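5-methylthioribose-1-phosphate isomerase (Saccharomyces cerevisiae, PDB 1W2W) catalyses the interconversion of 5-methylthioribose-1-phosphate and 5-methylthioribulose-1-phosphate, a step of the methionine salvage pathway. Local coordinates at residues G60-L65 and N138-L143; E67-K72 and A131-L136. All blocks are in the same frame, centred on the assembly; numbering follows the deposited sequence.

How the interactions relate
Both interactions pair helix 53-73 with the long helix 129-168, and their centres lie about 10 Å apart along one antiparallel seam. Because the helices run in opposing senses, the order is nested: 60-65 and 67-72 come first, then 131-136 and 138-143, so interaction 2 sits inside the loop closed by interaction 1. They meet where CD2 of Leu136 lies 3.8 Å from CG1 of Val64, and Leu65 also touches Asp133. Interaction 1 is the more central, apolar one; interaction 2, about 18 Å from the chain centre, adds a direct glutamine-aspartate hydrogen bond and a water link. Together they fasten two helices of the N-terminal part of the isomerase, away from the predicted transition-state stabiliser Cys181.

Interaction 1 of 2, residues G60-L65 and N138-L143; sequences GSLSVL and NYVCEL
Val140 packs against Ser61, Leu62 and Leu65 in an antiparallel helix pair, the segment axes 10.0 Å apart at their closest and 157° between their directions. The pair joins helix 53-73 to the long helix 129-168 in the helical N-terminal part of the enzyme. The CB of Val140 lies 4.0 Å from CD2 of Leu62. From there the side chain forks. CG1, anti to the carbonyl carbon (chi1 -55°), meets CB of Ser61, while CG2 reaches CD2 of Leu65 at 3.8 Å and CD2 of Leu62 at 3.9 Å. A short branched residue suits this place, since its two methyls address different neighbours. Ser61 is probably equally apt: its small side chain fits beside Val140 and Leu143 at this spacing, and its hydroxyl is satisfied by the carbonyl of Ala57, one turn earlier. Leu62 and Val140 also touch Phe8 of strand 6-9, which extends the apolar core. On the side toward helix 111-124, the Tyr139 hydroxyl hydrogen-bonds with Ser115 OG, and CB of Leu143 lies over one ring face, offset toward the rim. At the ring's edge, in its plane, Ser61 OG stands 4.0 Å from Tyr139 CE2; the same oxygen is 3.7 Å from Leu143 CD2.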
loop_
_atom_site.group_PDB
_atom_site.type_symbol
_atom_site.label_atom_id
_atom_site.label_comp_id
_atom_site.label_asym_id
_atom_site.label_seq_id
_atom_site.Cartn_x
_atom_site.Cartn_y
_atom_site.Cartn_z
ATOM N N GLY A 60 -16.321 -20.943 -12.146
ATOM C CA GLY A 60 -17.705 -21.164 -11.735
ATOM C C GLY A 60 -18.469 -22.007 -12.750
ATOM O O GLY A 60 -19.081 -23.029 -12.397
ATOM N N SER A 61 -18.428 -21.571 -14.008
ATOM C CA SER A 61 -19.062 -22.282 -15.112
ATOM C C SER A 61 -18.533 -23.717 -15.237
ATOM O O SER A 61 -19.310 -24.657 -15.359
ATOM C CB SER A 61 -18.854 -21.519 -16.423
ATOM O OG SER A 61 -19.471 -20.244 -16.353
ATOM N N LEU A 62 -17.215 -23.877 -15.204
ATOM C CA LEU A 62 -16.595 -25.190 -15.301
ATOM C C LEU A 62 -17.016 -26.112 -14.160
ATOM O O LEU A 62 -17.199 -27.316 -14.377
ATOM C CB LEU A 62 -15.065 -25.089 -15.370
ATOM C CG LEU A 62 -14.510 -24.614 -16.710
ATOM C CD1 LEU A 62 -13.027 -24.303 -16.558
ATOM C CD2 LEU A 62 -14.706 -25.660 -17.793
ATOM N N SER A 63 -17.182 -25.562 -12.960
ATOM C CA SER A 63 -17.540 -26.388 -11.806
ATOM C C SER A 63 -18.951 -26.971 -11.935
ATOM O O SER A 63 -19.235 -28.037 -11.381
ATOM C CB SER A 63 -17.362 -25.635 -10.478
ATOM O OG SER A 63 -18.446 -24.754 -10.223
ATOM N N VAL A 64 -19.826 -26.277 -12.658
ATOM C CA VAL A 64 -21.155 -26.818 -12.962
ATOM C C VAL A 64 -21.009 -28.015 -13.907
ATOM O O VAL A 64 -21.647 -29.068 -13.730
ATOM C CB VAL A 64 -22.061 -25.745 -13.603
ATOM C CG1 VAL A 64 -23.473 -26.295 -13.809
ATOM C CG2 VAL A 64 -22.137 -24.494 -12.739
ATOM N N LEU A 65 -20.159 -27.868 -14.917
ATOM C CA LEU A 65 -19.933 -28.963 -15.853
ATOM C C LEU A 65 -19.290 -30.175 -15.175
ATOM O O LEU A 65 -19.730 -31.307 -15.386
ATOM C CB LEU A 65 -19.116 -28.513 -17.073
ATOM C CG LEU A 65 -18.751 -29.617 -18.083
ATOM C CD1 LEU A 65 -20.011 -30.228 -18.715
ATOM C CD2 LEU A 65 -17.833 -29.067 -19.169
ATOM N N ASN A 138 -20.313 -27.194 -24.672
ATOM C CA ASN A 138 -20.186 -26.217 -25.758
ATOM C C ASN A 138 -20.103 -24.802 -25.195
ATOM O O ASN A 138 -19.296 -23.986 -25.661
ATOM C CB ASN A 138 -21.339 -26.337 -26.758
ATOM C CG ASN A 138 -21.235 -27.596 -27.594
ATOM O OD1 ASN A 138 -20.192 -28.251 -27.605
ATOM N ND2 ASN A 138 -22.308 -27.943 -28.292
ATOM N N TYR A 139 -20.929 -24.513 -24.195
ATOM C CA TYR A 139 -20.967 -23.162 -23.645
ATOM C C TYR A 139 -19.627 -22.781 -23.022
ATOM O O TYR A 139 -19.096 -21.679 -23.263
ATOM C CB TYR A 139 -22.082 -22.974 -22.606
ATOM C CG TYR A 139 -21.907 -21.651 -21.891
ATOM C CD1 TYR A 139 -22.262 -20.464 -22.513
ATOM C CD2 TYR A 139 -21.369 -21.590 -20.608
ATOM C CE1 TYR A 139 -22.093 -19.248 -21.877
ATOM C CE2 TYR A 139 -21.196 -20.367 -19.956
ATOM C CZ TYR A 139 -21.558 -19.204 -20.606
ATOM O OH TYR A 139 -21.415 -17.976 -20.014
ATOM N N VAL A 140 -19.082 -23.676 -22.203
ATOM C CA VAL A 140 -17.834 -23.342 -21.519
ATOM C C VAL A 140 -16.650 -23.220 -22.480
ATOM O O VAL A 140 -15.782 -22.357 -22.295
ATOM C CB VAL A 140 -17.525 -24.259 -20.312
ATOM C CG1 VAL A 140 -18.695 -24.244 -19.340
ATOM C CG2 VAL A 140 -17.184 -25.679 -20.750
ATOM N N CYS A 141 -16.616 -24.060 -23.516
ATOM C CA CYS A 141 -15.590 -23.934 -24.536
ATOM C C CYS A 141 -15.677 -22.568 -25.198
ATOM O O CYS A 141 -14.651 -21.917 -25.422
ATOM C CB CYS A 141 -15.703 -25.043 -25.585
ATOM S SG CYS A 141 -15.170 -26.643 -24.916
ATOM N N GLU A 142 -16.900 -22.143 -25.503
ATOM C CA GLU A 142 -17.108 -20.868 -26.179
ATOM C C GLU A 142 -16.758 -19.699 -25.268
ATOM O O GLU A 142 -16.096 -18.758 -25.710
ATOM C CB GLU A 142 -18.541 -20.744 -26.679
ATOM C CG GLU A 142 -18.785 -21.604 -27.912
ATOM C CD GLU A 142 -20.252 -21.912 -28.115
ATOM O OE1 GLU A 142 -21.091 -21.086 -27.690
ATOM O OE2 GLU A 142 -20.548 -22.983 -28.699
ATOM N N LEU A 143 -17.189 -19.773 -24.009
ATOM C CA LEU A 143 -16.857 -18.749 -23.011
ATOM C C LEU A 143 -15.337 -18.565 -22.932
ATOM O O LEU A 143 -14.812 -17.439 -22.991
ATOM C CB LEU A 143 -17.444 -19.129 -21.641
ATOM C CG LEU A 143 -17.057 -18.246 -20.442
ATOM C CD1 LEU A 143 -17.733 -16.879 -20.530
ATOM C CD2 LEU A 143 -17.347 -18.938 -19.107
#

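Interaction 2 of 2, residues E67-K72 and A131-L136; sequences EVQLIK and AFDGSL
Phe132 turns its ring edge to Val68, whose CG1 lies in the ring plane 3.8 Å from Phe132 CE2. With CG opposite the backbone N, the ring also reaches Ile119 and Leu123 of helix 111-124, a setting that suits a large apolar side chain. Asp133 follows as the polar centre. Its OD1 accepts an almost straight bond from Gln69 NE2, 2.9 Å long with an N-H...O angle of 175°. The donor approaches the syn lone pair and the oxygen lies in the amide plane, although amide and carboxylate are turned 44° apart. Asp133 OD2 accepts a 2.7 Å hydrogen bond from a water oxygen that is itself weakly bonded to Lys72 NZ; that lysine forms its salt bridge with Glu14. Extended Gln69 serves several partners: NE2 also donates to Pro13 O, and OE1 accepts from Val16 N. Shortening Gln69 to an alanine removes the amide, which would probably leave buried Asp133 OD1 without its donor, and Pro13 O and Val16 N without their partner. One turn on, Leu136 CD2 lies 4.4 Å from Val68 CG2, returning the contact to apolar packing. This is antiparallel helix packing, at 144° between segment directions, with a buried glutamine-aspartate bond bridging helices 53-73 and 129-168.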
loop_
_atom_site.group_PDB
_atom_site.type_symbol
_atom_site.label_atom_id
_atom_site.label_comp_id
_atom_site.label_asym_id
_atom_site.label_seq_id
_atom_site.Cartn_x
_atom_site.Cartn_y
_atom_site.Cartn_z
ATOM N N GLU A 67 -19.580 -30.994 -12.140
ATOM C CA GLU A 67 -20.615 -31.547 -11.269
ATOM C C GLU A 67 -21.594 -32.423 -12.047
ATOM O O GLU A 67 -21.909 -33.544 -11.624
ATOM C CB GLU A 67 -21.371 -30.469 -10.487
ATOM C CG GLU A 67 -22.496 -31.065 -9.650
ATOM C CD GLU A 67 -22.815 -30.245 -8.423
ATOM O OE1 GLU A 67 -24.011 -30.092 -8.104
ATOM O OE2 GLU A 67 -21.869 -29.753 -7.772
ATOM N N VAL A 68 -22.083 -31.936 -13.184
ATOM C CA VAL A 68 -23.084 -32.724 -13.901
ATOM C C VAL A 68 -22.465 -33.975 -14.502
ATOM O O VAL A 68 -23.124 -35.016 -14.622
ATOM C CB VAL A 68 -23.862 -31.911 -14.951
ATOM C CG1 VAL A 68 -24.597 -30.737 -14.298
ATOM C CG2 VAL A 68 -22.952 -31.456 -16.041
ATOM N N GLN A 69 -21.189 -33.891 -14.871
ATOM C CA GLN A 69 -20.506 -35.070 -15.389
ATOM C C GLN A 69 -20.214 -36.092 -14.308
ATOM O O GLN A 69 -20.266 -37.298 -14.558
ATOM C CB GLN A 69 -19.245 -34.692 -16.164
ATOM C CG GLN A 69 -19.595 -33.787 -17.341
ATOM C CD GLN A 69 -18.477 -33.653 -18.343
ATOM O OE1 GLN A 69 -17.298 -33.740 -17.982
ATOM N NE2 GLN A 69 -18.834 -33.453 -19.605
ATOM N N LEU A 70 -19.924 -35.612 -13.106
ATOM C CA LEU A 70 -19.710 -36.502 -11.972
ATOM C C LEU A 70 -20.996 -37.251 -11.609
ATOM O O LEU A 70 -20.967 -38.451 -11.336
ATOM C CB LEU A 70 -19.188 -35.716 -10.765
ATOM C CG LEU A 70 -18.840 -36.493 -9.492
ATOM C CD1 LEU A 70 -17.957 -37.680 -9.803
ATOM C CD2 LEU A 70 -18.167 -35.585 -8.465
ATOM N N ILE A 71 -22.129 -36.562 -11.594
ATOM C CA ILE A 71 -23.353 -37.244 -11.191
ATOM C C ILE A 71 -23.802 -38.253 -12.249
ATOM O O ILE A 71 -24.507 -39.217 -11.939
ATOM C CB ILE A 71 -24.471 -36.255 -10.796
ATOM C CG1 ILE A 71 -24.897 -35.388 -11.976
ATOM C CG2 ILE A 71 -24.007 -35.360 -9.658
ATOM C CD1 ILE A 71 -25.844 -34.272 -11.588
ATOM N N LYS A 72 -23.388 -38.035 -13.494
ATOM C CA LYS A 72 -23.591 -39.030 -14.544
ATOM C C LYS A 72 -22.724 -40.267 -14.309
ATOM O O LYS A 72 -23.224 -41.395 -14.334
ATOM C CB LYS A 72 -23.322 -38.443 -15.933
ATOM C CG LYS A 72 -23.410 -39.494 -17.037
ATOM C CD LYS A 72 -22.631 -39.093 -18.275
ATOM C CE LYS A 72 -22.088 -40.311 -19.019
ATOM N NZ LYS A 72 -21.443 -39.889 -20.304
ATOM N N ALA A 131 -28.502 -33.801 -22.458
ATOM C CA ALA A 131 -28.517 -32.668 -23.377
ATOM C C ALA A 131 -27.863 -31.449 -22.731
ATOM O O ALA A 131 -27.097 -30.735 -23.381
ATOM C CB ALA A 131 -29.937 -32.345 -23.809
ATOM N N PHE A 132 -28.175 -31.219 -21.460
ATOM C CA PHE A 132 -27.598 -30.098 -20.717
ATOM C C PHE A 132 -26.075 -30.214 -20.684
ATOM O O PHE A 132 -25.361 -29.236 -20.916
ATOM C CB PHE A 132 -28.160 -30.045 -19.297
ATOM C CG PHE A 132 -27.594 -28.938 -18.455
ATOM C CD1 PHE A 132 -27.770 -27.605 -18.817
ATOM C CD2 PHE A 132 -26.880 -29.225 -17.301
ATOM C CE1 PHE A 132 -27.247 -26.583 -18.043
ATOM C CE2 PHE A 132 -26.352 -28.201 -16.518
ATOM C CZ PHE A 132 -26.535 -26.886 -16.885
ATOM N N ASP A 133 -25.602 -31.419 -20.389
ATOM C CA ASP A 133 -24.177 -31.728 -20.322
ATOM C C ASP A 133 -23.490 -31.309 -21.625
ATOM O O ASP A 133 -22.523 -30.539 -21.628
ATOM C CB ASP A 133 -24.060 -33.239 -20.062
ATOM C CG ASP A 133 -22.647 -33.710 -19.783
ATOM O OD1 ASP A 133 -21.681 -33.114 -20.299
ATOM O OD2 ASP A 133 -22.423 -34.704 -19.051
ATOM N N GLY A 134 -24.002 -31.809 -22.744
ATOM C CA GLY A 134 -23.445 -31.494 -24.046
ATOM C C GLY A 134 -23.461 -30.010 -24.366
ATOM O O GLY A 134 -22.481 -29.477 -24.885
ATOM N N SER A 135 -24.570 -29.344 -24.054
ATOM C CA SER A 135 -24.714 -27.926 -24.384
ATOM C C SER A 135 -23.857 -27.060 -23.461
ATOM O O SER A 135 -23.326 -26.027 -23.879
ATOM C CB SER A 135 -26.182 -27.503 -24.280
ATOM O OG SER A 135 -26.976 -28.227 -25.212
ATOM N N LEU A 136 -23.733 -27.478 -22.205
ATOM C CA LEU A 136 -22.885 -26.779 -21.252
ATOM C C LEU A 136 -21.411 -26.906 -21.624
ATOM O O LEU A 136 -20.654 -25.934 -21.494
ATOM C CB LEU A 136 -23.133 -27.283 -19.824
ATOM C CG LEU A 136 -22.324 -26.613 -18.707
ATOM C CD1 LEU A 136 -22.556 -25.105 -18.665
ATOM C CD2 LEU A 136 -22.613 -27.248 -17.345
HETATM O O HOH W 1 -20.744 -36.798 -19.108
#